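Local atomic coordinates of eukaryotic translation initiation factor 5A-2 (Arabidopsis thaliana, PDB entry 3HKS), a protein that promotes translation elongation and termination, binding between the exit and peptidyl sites of the ribosome to rescue ribosomes stalled on polyproline and other difficult sequences. Residues S55-G58 with A63-H66; H66-D71 with K77-V82; V96-I101 with G117-L122; L100-E105 with L136-G141; K123-D128 with E155-V160. All coordinates share one frame; numbering follows the deposited sequence.

Interaction 1: residues S55-G58 with A63-H66; sequences SKTG and AKCH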
# COMPACT_ATOMS: atom_id res chain seq x y z
N SER A 55 -25.31 -2.08 -12.50
CA SER A 55 -26.27 -2.23 -13.61
C SER A 55 -27.03 -3.54 -13.46
O SER A 55 -26.54 -4.49 -12.84
CB SER A 55 -25.58 -2.14 -14.99
OG SER A 55 -24.67 -3.20 -15.20
N LYS A 56 -28.22 -3.59 -14.03
CA LYS A 56 -29.04 -4.78 -13.94
C LYS A 56 -29.74 -5.09 -15.26
O LYS A 56 -30.29 -4.18 -15.91
CB LYS A 56 -30.02 -4.61 -12.79
CG LYS A 56 -31.02 -5.74 -12.58
CD LYS A 56 -32.01 -5.36 -11.47
CE LYS A 56 -31.37 -5.52 -10.11
NZ LYS A 56 -32.30 -5.23 -8.98
N THR A 57 -29.69 -6.36 -15.66
CA THR A 57 -30.42 -6.85 -16.81
C THR A 57 -31.92 -6.98 -16.52
O THR A 57 -32.36 -7.96 -15.91
CB THR A 57 -29.84 -8.20 -17.29
OG1 THR A 57 -28.46 -8.02 -17.62
CG2 THR A 57 -30.61 -8.74 -18.52
N GLY A 58 -32.69 -5.98 -16.94
CA GLY A 58 -34.15 -6.01 -16.81
C GLY A 58 -34.63 -5.99 -15.36
O GLY A 58 -33.84 -5.76 -14.44
N ALA A 63 -27.79 -7.37 -9.82
CA ALA A 63 -26.89 -6.25 -10.06
C ALA A 63 -25.49 -6.74 -10.33
O ALA A 63 -25.02 -7.71 -9.72
CB ALA A 63 -26.90 -5.29 -8.86
N LYS A 64 -24.84 -6.06 -11.28
CA LYS A 64 -23.42 -6.21 -11.51
C LYS A 64 -22.78 -4.96 -10.96
O LYS A 64 -23.37 -3.87 -11.03
CB LYS A 64 -23.12 -6.35 -13.02
CG LYS A 64 -23.68 -7.63 -13.61
CD LYS A 64 -23.91 -7.57 -15.10
CE LYS A 64 -25.20 -6.87 -15.45
NZ LYS A 64 -25.97 -7.69 -16.40
N CYS A 65 -21.60 -5.12 -10.38
CA CYS A 65 -20.81 -4.00 -9.87
C CYS A 65 -19.70 -3.67 -10.85
O CYS A 65 -18.95 -4.55 -11.26
CB CYS A 65 -20.22 -4.33 -8.50
SG CYS A 65 -21.45 -4.63 -7.25
N HIS A 66 -19.63 -2.39 -11.22
CA HIS A 66 -18.63 -1.91 -12.16
C HIS A 66 -17.60 -1.11 -11.35
O HIS A 66 -17.92 -0.08 -10.78
CB HIS A 66 -19.29 -1.01 -13.23
CG HIS A 66 -20.41 -1.67 -13.98
ND1 HIS A 66 -20.45 -1.72 -15.36
CD2 HIS A 66 -21.52 -2.31 -13.55
CE1 HIS A 66 -21.54 -2.37 -15.74
NE2 HIS A 66 -22.20 -2.74 -14.66
O HOH W 1 -27.98 -8.26 -14.32
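The imidazole of H66 meets S55 at its edge: OG of S55 lies near the ring plane, 2.6 Å from NE2 of H66, a short hydrogen bond in which either partner could be the donor. The backbone carbonyl oxygen of K64 also sits at the ring edge, in the plane. The serine hydroxyl gets to the histidine because chi1 of S55 is 65°, which tucks OG between the backbone N and the carbonyl carbon. The bond at NE2 would tend to fix how the ring is rotated. The ring also packs on I81 of the next strand.

All this happens at the loop end of a beta hairpin in the SH3-like N-terminal domain, where strand 45-55 gives way to the loop leading into strand 64-71. S55 and K64 form the antiparallel hydrogen-bonded pair there: K64 N reaches S55 O at 2.8 Å in a nearly straight bond, and S55 N returns to K64 O at 3.0 Å. The CA of A63 adds a CA-H...O contact to the same S55 oxygen.

The side chain of K64 bends at chi3 (-80°) and again at chi4, and reaches out over the loop to T57, where K64 NZ donates to T57 OG1 at 2.8 Å. A water accepts from both K64 NZ and T57 N, each at 2.9 Å, so one lysine holds the T57 side chain directly and its backbone N through the water. The loop between the two segments contains K59, by similarity the hypusine site, unmodified here.

Interaction 2: residues H66-D71 with K77-V82; sequences HFVAID and KLEDIV
This is strand-to-strand pairing in an antiparallel beta hairpin, strands 64-71 and 77-83, at the edge of the four-stranded sheet of the SH3-like N-terminal domain. H66 pairs with I81, V68 with E79 and I70 with K77 as non-hydrogen-bonded pairs, while F67 with D80 and A69 with L78 are the hydrogen-bonded ones. F67 N donates to D80 O at 2.8 Å, and L78 N to A69 O at 2.8 Å, almost straight at 174°; the return bond from D80 N to F67 O is longer, 3.2 Å. CA-H...O contacts from E79 and K77 fill in beside them.

The two faces differ. On one, F67 and A69 are buried, whereas the D80 carboxylate leads away. CG2 of V82 meets the edge of the F67 ring in its plane, 3.9 Å from CE2 of F67, and the same ring packs on I40 and C88. On the face of H66, V68 and I70 the partners are mixed. I81 runs alongside H66, with CG2 over the centre of the imidazole in a CH-pi contact, 4.1 Å from the ring centroid. CG1 of V68 touches CD of K77 at 3.6 Å, placed there because it stands anti to the backbone N (chi1 -176°). CD1 of I70 leans on CB of K77, and OE2 of E79 lies beside CG2 of V68.

Thus the backbone bonds hold the register, the face of F67 and A69 closes against the domain interior, and on the other face K77 gives its aliphatic part to valine and isoleucine while carrying its charge at the surface.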
# COMPACT_ATOMS: atom_id res chain seq x y z
N HIS A 66 -19.63 -2.39 -11.22
CA HIS A 66 -18.63 -1.91 -12.16
C HIS A 66 -17.60 -1.11 -11.35
O HIS A 66 -17.92 -0.08 -10.78
CB HIS A 66 -19.29 -1.01 -13.23
CG HIS A 66 -20.41 -1.67 -13.98
ND1 HIS A 66 -20.45 -1.72 -15.36
CD2 HIS A 66 -21.52 -2.31 -13.55
CE1 HIS A 66 -21.54 -2.37 -15.74
NE2 HIS A 66 -22.20 -2.74 -14.66
N PHE A 67 -16.37 -1.60 -11.32
CA PHE A 67 -15.31 -0.96 -10.51
C PHE A 67 -14.33 -0.16 -11.35
O PHE A 67 -13.85 -0.63 -12.38
CB PHE A 67 -14.54 -2.00 -9.70
CG PHE A 67 -15.39 -2.73 -8.70
CD1 PHE A 67 -15.92 -2.07 -7.61
CD2 PHE A 67 -15.67 -4.08 -8.87
CE1 PHE A 67 -16.72 -2.74 -6.69
CE2 PHE A 67 -16.47 -4.76 -7.95
CZ PHE A 67 -16.99 -4.09 -6.86
N VAL A 68 -14.01 1.04 -10.87
CA VAL A 68 -12.80 1.74 -11.32
C VAL A 68 -11.88 1.85 -10.10
O VAL A 68 -12.29 2.30 -9.04
CB VAL A 68 -13.10 3.16 -11.93
CG1 VAL A 68 -11.83 3.80 -12.47
CG2 VAL A 68 -14.16 3.06 -13.04
N ALA A 69 -10.63 1.43 -10.26
CA ALA A 69 -9.70 1.37 -9.13
C ALA A 69 -8.29 1.78 -9.52
O ALA A 69 -7.91 1.67 -10.69
CB ALA A 69 -9.72 -0.04 -8.48
N ILE A 70 -7.50 2.26 -8.56
CA ILE A 70 -6.14 2.75 -8.85
C ILE A 70 -5.07 1.90 -8.17
O ILE A 70 -5.07 1.75 -6.94
CB ILE A 70 -5.97 4.26 -8.45
CG1 ILE A 70 -7.06 5.14 -9.09
CG2 ILE A 70 -4.55 4.78 -8.75
CD1 ILE A 70 -7.01 5.26 -10.60
N ASP A 71 -4.18 1.31 -8.97
CA ASP A 71 -3.06 0.52 -8.44
C ASP A 71 -2.32 1.33 -7.38
O ASP A 71 -1.86 2.44 -7.66
CB ASP A 71 -2.13 0.13 -9.58
CG ASP A 71 -1.04 -0.83 -9.16
OD1 ASP A 71 -0.39 -0.61 -8.11
OD2 ASP A 71 -0.82 -1.81 -9.90
N LYS A 77 -4.72 3.07 -13.54
CA LYS A 77 -6.15 2.83 -13.41
C LYS A 77 -6.48 1.45 -13.95
O LYS A 77 -6.05 1.11 -15.05
CB LYS A 77 -6.94 3.90 -14.16
CG LYS A 77 -8.45 3.67 -14.22
CD LYS A 77 -9.20 4.95 -14.57
CE LYS A 77 -9.25 5.19 -16.07
NZ LYS A 77 -9.67 6.61 -16.38
N LEU A 78 -7.22 0.66 -13.16
CA LEU A 78 -7.69 -0.65 -13.63
C LEU A 78 -9.20 -0.76 -13.41
O LEU A 78 -9.76 -0.04 -12.60
CB LEU A 78 -6.95 -1.80 -12.94
CG LEU A 78 -5.48 -2.05 -13.32
CD1 LEU A 78 -4.78 -2.84 -12.25
CD2 LEU A 78 -5.35 -2.76 -14.68
N GLU A 79 -9.84 -1.67 -14.14
CA GLU A 79 -11.30 -1.80 -14.08
C GLU A 79 -11.74 -3.26 -14.06
O GLU A 79 -11.04 -4.13 -14.56
CB GLU A 79 -11.97 -1.08 -15.26
CG GLU A 79 -11.72 0.42 -15.33
CD GLU A 79 -12.34 1.06 -16.58
OE1 GLU A 79 -11.60 1.26 -17.58
OE2 GLU A 79 -13.55 1.35 -16.56
N ASP A 80 -12.93 -3.50 -13.51
CA ASP A 80 -13.51 -4.84 -13.49
C ASP A 80 -15.03 -4.68 -13.48
O ASP A 80 -15.55 -3.68 -12.99
CB ASP A 80 -13.04 -5.60 -12.24
CG ASP A 80 -12.81 -7.09 -12.49
OD1 ASP A 80 -13.17 -7.60 -13.58
OD2 ASP A 80 -12.26 -7.76 -11.57
N ILE A 81 -15.73 -5.67 -14.03
CA ILE A 81 -17.17 -5.80 -13.83
C ILE A 81 -17.41 -7.16 -13.18
O ILE A 81 -16.98 -8.20 -13.71
CB ILE A 81 -17.97 -5.68 -15.15
CG1 ILE A 81 -17.77 -4.29 -15.79
CG2 ILE A 81 -19.47 -5.91 -14.88
CD1 ILE A 81 -18.31 -4.18 -17.22
N VAL A 82 -18.07 -7.14 -12.02
CA VAL A 82 -18.28 -8.33 -11.19
C VAL A 82 -19.76 -8.43 -10.79
O VAL A 82 -20.35 -7.45 -10.35
CB VAL A 82 -17.39 -8.29 -9.89
CG1 VAL A 82 -17.34 -9.65 -9.20
CG2 VAL A 82 -15.93 -7.84 -10.21

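Interaction 3: residues V96-I101 with G117-L122; sequences VDYQLI and GTKDDL
Within the C-terminal OB-fold domain, the contact sets the long strand 87-103 against the short strand 118-119, which are not paired with each other: strand 109-112 lies between them in the sheet. The meeting is therefore of side chains alone; Y98 CA and K119 CA are 8.9 Å apart. CD of K119 lies 3.6 Å from both CZ and OH of Y98, at an oblique angle to the ring, with CE a little farther away. The lysine is extended from its first torsion (chi1 170°) as far as CE and bends at the last one, chi4 66°. This bend carries NZ of K119 past the tyrosine to D121, whose OD1 takes a salt bridge at 3.0 Å through its syn lone pair; E155 holds the same ammonium in a second salt bridge. CD, with CE behind it, thus packs by the phenol end while the charge is paired beyond it. At the other end, CD1 of I101 touches CG2 of T118 at 3.7 Å, the two side chains crossing at about a right angle. Strand 109-112, the sheet neighbour of both, sets L111 against Y98 and S110 against I101, while strand 142-151 flanks the long strand on its other edge and strand 154-163 supplies E155.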
# COMPACT_ATOMS: atom_id res chain seq x y z
N VAL A 96 2.92 0.78 8.23
CA VAL A 96 3.69 0.58 9.46
C VAL A 96 4.85 1.59 9.54
O VAL A 96 5.55 1.82 8.55
CB VAL A 96 4.18 -0.89 9.59
CG1 VAL A 96 4.96 -1.10 10.89
CG2 VAL A 96 3.01 -1.86 9.55
N ASP A 97 5.01 2.21 10.71
CA ASP A 97 6.12 3.12 10.99
C ASP A 97 7.28 2.35 11.64
O ASP A 97 7.07 1.53 12.53
CB ASP A 97 5.67 4.27 11.90
CG ASP A 97 4.79 5.30 11.17
OD1 ASP A 97 4.66 5.25 9.94
OD2 ASP A 97 4.24 6.20 11.84
N TYR A 98 8.50 2.62 11.16
CA TYR A 98 9.73 2.06 11.73
C TYR A 98 10.77 3.16 11.95
O TYR A 98 10.90 4.07 11.14
CB TYR A 98 10.36 1.05 10.78
CG TYR A 98 9.48 -0.06 10.28
CD1 TYR A 98 8.63 0.13 9.20
CD2 TYR A 98 9.56 -1.34 10.84
CE1 TYR A 98 7.85 -0.91 8.71
CE2 TYR A 98 8.78 -2.39 10.37
CZ TYR A 98 7.92 -2.17 9.29
OH TYR A 98 7.14 -3.18 8.80
N GLN A 99 11.56 3.03 13.00
CA GLN A 99 12.73 3.89 13.18
C GLN A 99 13.86 3.42 12.26
O GLN A 99 14.12 2.22 12.14
CB GLN A 99 13.18 3.89 14.65
CG GLN A 99 12.09 4.35 15.61
CD GLN A 99 12.39 4.01 17.06
OE1 GLN A 99 13.39 4.46 17.62
NE2 GLN A 99 11.51 3.22 17.69
N LEU A 100 14.52 4.38 11.61
CA LEU A 100 15.63 4.11 10.72
C LEU A 100 16.93 3.94 11.52
O LEU A 100 17.33 4.82 12.27
CB LEU A 100 15.77 5.25 9.69
CG LEU A 100 16.93 5.18 8.70
CD1 LEU A 100 16.70 4.06 7.69
CD2 LEU A 100 17.16 6.54 8.00
N ILE A 101 17.58 2.79 11.36
CA ILE A 101 18.82 2.49 12.08
C ILE A 101 20.03 2.25 11.16
O ILE A 101 21.16 2.09 11.64
CB ILE A 101 18.62 1.33 13.12
CG1 ILE A 101 18.05 0.06 12.46
CG2 ILE A 101 17.72 1.81 14.29
CD1 ILE A 101 17.95 -1.14 13.40
N GLY A 117 13.34 -6.34 16.72
CA GLY A 117 14.04 -6.98 15.62
C GLY A 117 14.50 -5.97 14.60
O GLY A 117 14.43 -4.77 14.83
N THR A 118 14.98 -6.45 13.46
CA THR A 118 15.36 -5.55 12.38
C THR A 118 14.75 -6.02 11.07
O THR A 118 14.60 -7.22 10.83
CB THR A 118 16.90 -5.36 12.24
OG1 THR A 118 17.52 -6.59 11.87
CG2 THR A 118 17.54 -4.85 13.53
N LYS A 119 14.37 -5.05 10.25
CA LYS A 119 13.79 -5.31 8.94
C LYS A 119 14.71 -4.65 7.90
O LYS A 119 14.76 -3.42 7.81
CB LYS A 119 12.37 -4.73 8.88
CG LYS A 119 11.74 -4.73 7.48
CD LYS A 119 10.29 -4.27 7.50
CE LYS A 119 9.79 -4.01 6.08
NZ LYS A 119 9.73 -5.26 5.28
N ASP A 120 15.41 -5.48 7.12
CA ASP A 120 16.51 -5.02 6.24
C ASP A 120 16.31 -5.27 4.73
O ASP A 120 17.26 -5.10 3.96
CB ASP A 120 17.83 -5.68 6.65
CG ASP A 120 18.32 -5.24 8.01
OD1 ASP A 120 17.68 -4.36 8.64
OD2 ASP A 120 19.36 -5.77 8.46
N ASP A 121 15.11 -5.68 4.32
CA ASP A 121 14.86 -6.10 2.93
C ASP A 121 14.49 -4.96 1.96
O ASP A 121 14.51 -5.15 0.74
CB ASP A 121 13.83 -7.24 2.86
CG ASP A 121 12.54 -6.96 3.64
OD1 ASP A 121 12.47 -6.00 4.42
OD2 ASP A 121 11.57 -7.73 3.46
N LEU A 122 14.18 -3.79 2.50
CA LEU A 122 13.82 -2.63 1.68
C LEU A 122 15.02 -1.78 1.26
O LEU A 122 16.05 -1.74 1.93
CB LEU A 122 12.81 -1.74 2.41
CG LEU A 122 11.46 -2.34 2.78
CD1 LEU A 122 10.53 -1.23 3.27
CD2 LEU A 122 10.86 -3.09 1.59

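Interaction 4: residues L100-E105 with L136-G141; sequences LIDITE and LGFDEG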
# COMPACT_ATOMS: atom_id res chain seq x y z
N LEU A 100 14.52 4.38 11.61
CA LEU A 100 15.63 4.11 10.72
C LEU A 100 16.93 3.94 11.52
O LEU A 100 17.33 4.82 12.27
CB LEU A 100 15.77 5.25 9.69
CG LEU A 100 16.93 5.18 8.70
CD1 LEU A 100 16.70 4.06 7.69
CD2 LEU A 100 17.16 6.54 8.00
N ILE A 101 17.58 2.79 11.36
CA ILE A 101 18.82 2.49 12.08
C ILE A 101 20.03 2.25 11.16
O ILE A 101 21.16 2.09 11.64
CB ILE A 101 18.62 1.33 13.12
CG1 ILE A 101 18.05 0.06 12.46
CG2 ILE A 101 17.72 1.81 14.29
CD1 ILE A 101 17.95 -1.14 13.40
N ASP A 102 19.80 2.25 9.85
CA ASP A 102 20.92 2.22 8.88
C ASP A 102 20.51 2.47 7.44
O ASP A 102 19.40 2.14 7.03
CB ASP A 102 21.73 0.91 8.95
CG ASP A 102 23.08 1.02 8.23
OD1 ASP A 102 23.60 2.14 8.08
OD2 ASP A 102 23.60 -0.03 7.82
N ILE A 103 21.42 3.10 6.70
CA ILE A 103 21.37 3.12 5.25
C ILE A 103 22.72 2.58 4.80
O ILE A 103 23.77 3.19 5.07
CB ILE A 103 21.13 4.56 4.67
CG1 ILE A 103 19.82 5.16 5.20
CG2 ILE A 103 21.11 4.52 3.14
CD1 ILE A 103 19.66 6.63 4.93
N THR A 104 22.69 1.43 4.12
CA THR A 104 23.91 0.77 3.66
C THR A 104 24.46 1.51 2.44
O THR A 104 23.72 2.23 1.79
CB THR A 104 23.68 -0.72 3.32
OG1 THR A 104 22.94 -0.82 2.10
CG2 THR A 104 22.92 -1.42 4.45
N GLU A 105 25.74 1.32 2.13
CA GLU A 105 26.36 1.93 0.95
C GLU A 105 25.78 1.45 -0.38
O GLU A 105 25.92 2.14 -1.39
CB GLU A 105 27.90 1.74 0.95
CG GLU A 105 28.66 2.34 2.13
CD GLU A 105 28.48 3.85 2.30
OE1 GLU A 105 28.30 4.59 1.30
OE2 GLU A 105 28.55 4.32 3.46
N LEU A 136 19.87 12.48 4.85
CA LEU A 136 20.24 13.66 5.64
C LEU A 136 19.96 13.45 7.12
O LEU A 136 20.82 13.73 7.94
CB LEU A 136 19.50 14.91 5.15
CG LEU A 136 19.77 16.24 5.88
CD1 LEU A 136 21.21 16.70 5.66
CD2 LEU A 136 18.79 17.31 5.39
N GLY A 137 18.76 12.99 7.46
CA GLY A 137 18.40 12.71 8.84
C GLY A 137 19.32 11.70 9.51
O GLY A 137 19.70 11.87 10.65
N PHE A 138 19.70 10.66 8.77
CA PHE A 138 20.63 9.65 9.25
C PHE A 138 22.04 10.20 9.47
O PHE A 138 22.67 9.88 10.48
CB PHE A 138 20.69 8.44 8.30
CG PHE A 138 21.47 7.27 8.85
CD1 PHE A 138 20.99 6.56 9.96
CD2 PHE A 138 22.67 6.88 8.28
CE1 PHE A 138 21.70 5.50 10.48
CE2 PHE A 138 23.39 5.79 8.79
CZ PHE A 138 22.92 5.12 9.89
N ASP A 139 22.54 11.00 8.52
CA ASP A 139 23.85 11.65 8.66
C ASP A 139 23.88 12.62 9.85
O ASP A 139 24.91 12.75 10.53
CB ASP A 139 24.26 12.38 7.36
CG ASP A 139 24.64 11.41 6.23
OD1 ASP A 139 24.79 10.18 6.47
OD2 ASP A 139 24.78 11.90 5.07
N GLU A 140 22.73 13.25 10.09
CA GLU A 140 22.56 14.24 11.16
C GLU A 140 22.33 13.61 12.55
O GLU A 140 22.26 14.32 13.55
CB GLU A 140 21.40 15.19 10.84
CG GLU A 140 21.58 16.12 9.64
CD GLU A 140 20.41 17.13 9.46
OE1 GLU A 140 20.69 18.35 9.28
OE2 GLU A 140 19.22 16.74 9.51
N GLY A 141 22.19 12.28 12.61
CA GLY A 141 21.95 11.58 13.88
C GLY A 141 20.55 11.82 14.43
O GLY A 141 20.31 11.69 15.64
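F138, in the last turn of helix 128-139, lays its ring across the end of strand 87-103 in the OB-fold domain, where I101 and D102 both face S110 in a classic beta bulge. The phenyl takes the direction of the strand because its CG stands anti to the backbone N (chi1 -171°), which sends it outward from the helix. One ring face turns to the backbone: the N of I103 lies 3.9 Å above the plane, displaced toward the rim, and the carbonyl carbon of D102 is over that face too. CE1 of F138 comes within 3.6 Å of I101 O, obliquely to the ring.

The side chains of the strand reach the aromatic group differently. L100 stands at about a right angle to F138, and CD2 of L100 touches CB of F138 at 4.0 Å, not the ring. I103 slides past F138 in the opposite direction, and CD1 of I103 lies 4.0 Å from CB of F138. Both aliphatic ends thus approach CB from the strand side while the ring beyond it lies over peptide groups. D102 points its CB off, yet its carboxylate comes back to the ring with the two planes 46° apart. M134, one turn earlier in the helix, continues the apolar packing on L100 and I103.

Just after F138, E140 N makes a last helical bond to L136 O at 2.9 Å. A Schellman motif then ends the helix at G141, which has positive phi and bonds through G141 N to F138 O at 3.2 Å. At the ring's far end, OD1 of D102 sits 3.6 Å from CZ of F138.

Interaction 5: residues K123-D128 with E155-V160; sequences KLPTDD and EQICAV. With EDO (1,2-ethanediol), chain F.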
# COMPACT_ATOMS: atom_id res chain seq x y z
N LYS A 123 14.85 -1.10 0.14
CA LYS A 123 15.83 -0.17 -0.35
C LYS A 123 15.28 1.25 -0.26
O LYS A 123 14.10 1.44 0.06
CB LYS A 123 16.24 -0.52 -1.79
CG LYS A 123 16.80 -1.94 -1.90
CD LYS A 123 17.60 -2.15 -3.18
CE LYS A 123 18.99 -1.52 -3.08
NZ LYS A 123 19.86 -1.97 -4.20
N LEU A 124 16.16 2.22 -0.49
CA LEU A 124 15.77 3.63 -0.52
C LEU A 124 14.69 3.85 -1.58
O LEU A 124 14.76 3.29 -2.68
CB LEU A 124 16.99 4.52 -0.80
CG LEU A 124 18.03 4.64 0.32
CD1 LEU A 124 19.36 5.13 -0.24
CD2 LEU A 124 17.52 5.60 1.40
N PRO A 125 13.68 4.68 -1.25
CA PRO A 125 12.60 4.85 -2.25
C PRO A 125 13.10 5.57 -3.50
O PRO A 125 14.10 6.29 -3.45
CB PRO A 125 11.54 5.67 -1.51
CG PRO A 125 12.26 6.30 -0.33
CD PRO A 125 13.47 5.48 -0.03
N THR A 126 12.41 5.37 -4.62
CA THR A 126 12.75 6.05 -5.89
C THR A 126 12.51 7.58 -5.81
O THR A 126 13.19 8.35 -6.48
CB THR A 126 12.00 5.43 -7.09
OG1 THR A 126 10.58 5.59 -6.92
CG2 THR A 126 12.32 3.93 -7.22
N ASP A 127 11.56 7.99 -4.98
CA ASP A 127 11.32 9.40 -4.66
C ASP A 127 12.56 10.08 -4.06
O ASP A 127 13.02 9.71 -2.98
CB ASP A 127 10.14 9.50 -3.68
CG ASP A 127 9.66 10.92 -3.44
OD1 ASP A 127 10.43 11.80 -3.01
OD2 ASP A 127 8.45 11.16 -3.64
N ASP A 128 13.09 11.08 -4.76
CA ASP A 128 14.31 11.76 -4.37
C ASP A 128 14.16 12.59 -3.10
O ASP A 128 15.13 12.75 -2.36
CB ASP A 128 14.82 12.64 -5.52
CG ASP A 128 15.43 11.82 -6.65
OD1 ASP A 128 15.86 10.67 -6.41
OD2 ASP A 128 15.49 12.33 -7.79
N GLU A 155 6.13 -3.69 -1.15
CA GLU A 155 6.28 -2.68 -0.10
C GLU A 155 6.89 -1.42 -0.66
O GLU A 155 7.76 -1.47 -1.54
CB GLU A 155 7.13 -3.22 1.06
CG GLU A 155 6.53 -4.44 1.75
CD GLU A 155 7.25 -4.83 3.03
OE1 GLU A 155 8.37 -5.36 2.96
OE2 GLU A 155 6.67 -4.63 4.11
N GLN A 156 6.43 -0.29 -0.15
CA GLN A 156 6.90 0.98 -0.61
C GLN A 156 7.05 1.92 0.58
O GLN A 156 6.12 2.07 1.38
CB GLN A 156 5.90 1.56 -1.61
CG GLN A 156 6.35 2.84 -2.29
CD GLN A 156 5.49 3.18 -3.50
OE1 GLN A 156 4.69 4.10 -3.45
NE2 GLN A 156 5.63 2.41 -4.58
N ILE A 157 8.23 2.54 0.69
CA ILE A 157 8.43 3.62 1.65
C ILE A 157 7.65 4.82 1.15
O ILE A 157 7.90 5.30 0.05
CB ILE A 157 9.94 3.95 1.86
CG1 ILE A 157 10.64 2.79 2.59
CG2 ILE A 157 10.11 5.29 2.62
CD1 ILE A 157 12.22 2.83 2.56
N CYS A 158 6.70 5.29 1.94
CA CYS A 158 5.71 6.27 1.47
C CYS A 158 5.72 7.59 2.26
O CYS A 158 5.12 8.57 1.83
CB CYS A 158 4.30 5.63 1.47
SG CYS A 158 3.69 5.21 3.15
N ALA A 159 6.39 7.62 3.41
CA ALA A 159 6.56 8.87 4.18
C ALA A 159 7.82 8.82 5.05
O ALA A 159 8.27 7.75 5.43
CB ALA A 159 5.33 9.16 5.03
N VAL A 160 8.36 10.00 5.36
CA VAL A 160 9.54 10.13 6.20
C VAL A 160 9.36 11.35 7.11
O VAL A 160 9.01 12.42 6.63
CB VAL A 160 10.84 10.29 5.37
CG1 VAL A 160 12.07 10.52 6.28
CG2 VAL A 160 11.06 9.09 4.45
C1 EDO F . 11.36 -0.16 -1.02
O1 EDO F . 12.31 -1.06 -1.63
C2 EDO F . 11.36 1.18 -1.74
O2 EDO F . 10.20 1.96 -1.40
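From its CB, the side chain of I157 branches toward the loop that holds P125; CB of I157 is already 4.0 Å from CG of P125 and has O2 of a bound 1,2-ethanediol 3.8 Å away. CG2 of I157, the branch anti to the backbone N, goes straight to the proline ring and touches CG of P125 at 3.8 Å. The other branch starts at CG1, beside the backbone N, and passes near the same O2; L122 also packs on CG1. It ends at CD1 of I157, which meets two partners: the carbonyl oxygen of K123 at 3.4 Å and CD of P125 at 3.9 Å. In the OB-fold domain this joins strand 154-163 to the segment that runs from strand 118-119 into helix 128-139, with P125 and I157 crossing obliquely. D127 is the N-cap of that helix, its OD1 accepting from the backbone N of L130, and P125 packs on L130 and M134. Next to the apolar contact, the 1,2-ethanediol, probably from the crystallisation liquor, spans the two segments: I157 N donates to its O2 at 2.9 Å and K123 N to its O1 at 3.1 Å, both nearly straight.

In the fold
From the N terminus, interaction 1 closes the short loop between strands 45-55 and 64-71, and interaction 2 follows on the same strand, sharing H66 and closing the next hairpin; C65 and V82 join them by a probable backbone hydrogen bond. The chain then passes into the OB-fold domain, whose three contacts lie on the opposite side of the chain's centre. Interactions 3 and 4 both start on strand 87-103 and share L100 and I101, the first reaching strand 118-119, the second helix 128-139. Interaction 5 opens after interaction 3 closes and crosses interaction 4. K119 and E155 bridge interactions 3 and 5; I103 packs on L124 between 4 and 5.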